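PDB 1Y88: uncharacterized protein AF_1548 from Archaeoglobus fulgidus, which is of unknown function but belongs to a restriction-endonuclease-like family and may bind DNA and act as an endonuclease. Local coordinates for residues I40-N44 with C45-E49. Numbering follows the deposited sequence.
Sequences IVQGN and CVEQE. With SO4 (sulfate ion), chain F; SO4 (sulfate ion), chain E.
Val41 and Gln48 form the hydrogen-bonded antiparallel pair of a beta hairpin, Val41 N donating a hydrogen bond to Gln48 O (3.0 Å) and Gln48 N donating one to Val41 O (2.8 Å), with non-hydrogen-bonded pairs Ile40–Glu49 and Gln42–Glu47 on either side. The hairpin joins strands 39-42 and 47-56 at the edge of the mixed sheet of a domain assigned to the restriction endonuclease family. Toward the turn, Gly43 N adds a more bent bond to Val46 O, with the donor 49° above the carbonyl plane.

Ile40, Gln42, Glu47 and Glu49 share one face of the ribbon. The extended Glu47 side chain runs between its two neighbours on the opposing strand: Ile40 CG2 lies 3.5 Å from Glu47 OE1, while the amide end of Gln42 folds back until NE2 meets Glu47 CG at 3.5 Å. A bend at chi2 (66°) turns the Gln42 chain this way. The amide and carboxylate planes stand 80° apart, so the two flat groups do not stack. The outward-facing backbone N-H groups of Gln42 and Glu47 each bind a sulfate, probably from the crystallisation liquor.

On the other face, Val41 and Gln48 lie against helix 76-89, touching Val89. Asp88 of that helix holds the turn, accepting hydrogen bonds from the backbone N atoms of Cys45 and Val46 and from Gln48 NE2; Lys91 binds Asn44 OD1. The turn also reaches the second subunit, where Cys45 is disulfide-bonded to Cys115 of that chain, tying the hairpin covalently into the dimer. Within the turn, Cys45 SG lies near the side-chain amide of Asn44, 3.9 Å from Asn44 ND2.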
ATOM      1  N   ILE A  40     -12.614  -2.963 -14.658  1.00 20.72           N
ATOM      2  CA  ILE A  40     -12.739  -3.653 -13.378  1.00 20.63           C
ATOM      3  C   ILE A  40     -13.089  -5.088 -13.692  1.00 20.23           C
ATOM      4  O   ILE A  40     -14.003  -5.341 -14.498  1.00 19.50           O
ATOM      5  CB  ILE A  40     -13.787  -2.981 -12.457  1.00 20.50           C
ATOM      6  CG1 ILE A  40     -13.250  -1.638 -11.986  1.00 21.32           C
ATOM      7  CG2 ILE A  40     -14.119  -3.908 -11.240  1.00 21.57           C
ATOM      8  CD1 ILE A  40     -14.216  -0.792 -11.130  1.00 23.42           C
ATOM      9  N   VAL A  41     -12.335  -6.048 -13.137  1.00 18.97           N
ATOM     10  CA  VAL A  41     -12.702  -7.449 -13.312  1.00 19.05           C
ATOM     11  C   VAL A  41     -13.012  -8.064 -11.931  1.00 19.53           C
ATOM     12  O   VAL A  41     -12.480  -7.590 -10.930  1.00 19.48           O
ATOM     13  CB  VAL A  41     -11.680  -8.318 -14.135  1.00 19.53           C
ATOM     14  CG1 VAL A  41     -11.115  -7.572 -15.380  1.00 20.37           C
ATOM     15  CG2 VAL A  41     -10.569  -8.856 -13.297  1.00 19.96           C
ATOM     16  N   GLN A  42     -13.910  -9.051 -11.890  1.00 17.81           N
ATOM     17  CA  GLN A  42     -14.152  -9.810 -10.652  1.00 16.92           C
ATOM     18  C   GLN A  42     -12.994 -10.794 -10.470  1.00 16.17           C
ATOM     19  O   GLN A  42     -12.841 -11.762 -11.242  1.00 16.41           O
ATOM     20  CB  GLN A  42     -15.491 -10.549 -10.717  1.00 16.80           C
ATOM     21  CG  GLN A  42     -15.839 -11.364  -9.418  1.00 17.54           C
ATOM     22  CD  GLN A  42     -16.065 -10.490  -8.224  1.00 21.10           C
ATOM     23  OE1 GLN A  42     -15.420 -10.638  -7.176  1.00 24.00           O
ATOM     24  NE2 GLN A  42     -16.925  -9.539  -8.377  1.00 17.50           N
ATOM     25  N   GLY A  43     -12.156 -10.541  -9.463  1.00 15.73           N
ATOM     26  CA  GLY A  43     -11.054 -11.441  -9.202  1.00 14.48           C
ATOM     27  C   GLY A  43     -11.530 -12.740  -8.560  1.00 14.16           C
ATOM     28  O   GLY A  43     -12.760 -12.957  -8.338  1.00 13.70           O
ATOM     29  N   ASN A  44     -10.574 -13.620  -8.282  1.00 13.67           N
ATOM     30  CA  ASN A  44     -10.878 -14.866  -7.568  1.00 14.32           C
ATOM     31  C   ASN A  44     -11.562 -14.533  -6.237  1.00 14.54           C
ATOM     32  O   ASN A  44     -12.493 -15.255  -5.777  1.00 13.91           O
ATOM     33  CB  ASN A  44      -9.577 -15.657  -7.354  1.00 14.59           C
ATOM     34  CG  ASN A  44      -9.815 -17.002  -6.746  1.00 17.61           C
ATOM     35  OD1 ASN A  44     -10.588 -17.810  -7.277  1.00 19.30           O
ATOM     36  ND2 ASN A  44      -9.165 -17.261  -5.593  1.00 20.30           N
ATOM     37  N   CYS A  45     -11.124 -13.421  -5.642  1.00 14.04           N
ATOM     38  CA  CYS A  45     -11.597 -13.008  -4.313  1.00 15.17           C
ATOM     39  C   CYS A  45     -12.476 -11.755  -4.352  1.00 14.38           C
ATOM     40  O   CYS A  45     -13.572 -11.732  -3.782  1.00 15.80           O
ATOM     41  CB  CYS A  45     -10.404 -12.790  -3.358  1.00 14.05           C
ATOM     42  SG  CYS A  45      -9.385 -14.267  -3.140  1.00 18.04           S
ATOM     43  N   VAL A  46     -12.006 -10.684  -4.977  1.00 14.13           N
ATOM     44  CA  VAL A  46     -12.734  -9.430  -4.952  1.00 13.77           C
ATOM     45  C   VAL A  46     -12.564  -8.715  -6.298  1.00 13.43           C
ATOM     46  O   VAL A  46     -11.738  -9.107  -7.087  1.00 12.77           O
ATOM     47  CB  VAL A  46     -12.227  -8.484  -3.820  1.00 13.59           C
ATOM     48  CG1 VAL A  46     -12.491  -9.110  -2.389  1.00 13.91           C
ATOM     49  CG2 VAL A  46     -10.726  -8.157  -3.993  1.00 15.02           C
ATOM     50  N   GLU A  47     -13.341  -7.668  -6.516  1.00 14.66           N
ATOM     51  CA  GLU A  47     -13.161  -6.810  -7.709  1.00 15.18           C
ATOM     52  C   GLU A  47     -11.815  -6.115  -7.731  1.00 15.35           C
ATOM     53  O   GLU A  47     -11.350  -5.622  -6.699  1.00 15.43           O
ATOM     54  CB  GLU A  47     -14.257  -5.744  -7.731  1.00 16.24           C
ATOM     55  CG  GLU A  47     -15.593  -6.357  -8.160  1.00 19.72           C
ATOM     56  CD  GLU A  47     -16.703  -5.351  -8.344  1.00 25.30           C
ATOM     57  OE1 GLU A  47     -16.451  -4.160  -8.611  1.00 27.24           O
ATOM     58  OE2 GLU A  47     -17.857  -5.773  -8.218  1.00 29.11           O
ATOM     59  N   GLN A  48     -11.204  -6.038  -8.910  1.00 14.30           N
ATOM     60  CA  GLN A  48      -9.885  -5.418  -9.032  1.00 14.42           C
ATOM     61  C   GLN A  48      -9.905  -4.455 -10.198  1.00 15.24           C
ATOM     62  O   GLN A  48     -10.341  -4.838 -11.267  1.00 15.83           O
ATOM     63  CB  GLN A  48      -8.827  -6.476  -9.312  1.00 15.25           C
ATOM     64  CG  GLN A  48      -8.737  -7.584  -8.215  1.00 14.64           C
ATOM     65  CD  GLN A  48      -8.135  -7.073  -6.916  1.00 16.61           C
ATOM     66  OE1 GLN A  48      -7.753  -5.898  -6.787  1.00 15.81           O
ATOM     67  NE2 GLN A  48      -8.060  -7.964  -5.928  1.00 15.06           N
ATOM     68  N   GLU A  49      -9.384  -3.253  -9.988  1.00 15.36           N
ATOM     69  CA  GLU A  49      -9.212  -2.265 -11.060  1.00 16.79           C
ATOM     70  C   GLU A  49      -7.908  -2.508 -11.837  1.00 16.17           C
ATOM     71  O   GLU A  49      -6.846  -2.705 -11.250  1.00 15.82           O
ATOM     72  CB  GLU A  49      -9.269  -0.843 -10.476  1.00 17.71           C
ATOM     73  CG  GLU A  49      -8.757   0.255 -11.413  1.00 23.96           C
ATOM     74  CD  GLU A  49      -9.771   0.632 -12.469  1.00 30.57           C
ATOM     75  OE1 GLU A  49     -10.964   0.350 -12.266  1.00 35.70           O
ATOM     76  OE2 GLU A  49      -9.380   1.233 -13.494  1.00 34.59           O
TER
HETATM   77  S   SO4 F 304     -16.381  -7.510  -4.334  1.00 25.43           S
HETATM   78  O1  SO4 F 304     -16.624  -7.584  -2.877  1.00 25.44           O
HETATM   79  O2  SO4 F 304     -15.156  -6.725  -4.591  1.00 24.76           O
HETATM   80  O3  SO4 F 304     -17.525  -6.787  -4.902  1.00 23.26           O
HETATM   81  O4  SO4 F 304     -16.296  -8.833  -4.911  1.00 23.50           O
HETATM   82  S   SO4 E 303     -15.494  -9.683 -15.428  0.50 27.63           S
HETATM   83  O1  SO4 E 303     -14.131  -9.730 -15.932  0.50 26.54           O
HETATM   84  O2  SO4 E 303     -15.472  -9.462 -13.995  0.50 23.01           O
HETATM   85  O3  SO4 E 303     -16.173 -10.944 -15.741  0.50 29.24           O
HETATM   86  O4  SO4 E 303     -16.238  -8.597 -16.061  0.50 27.77           O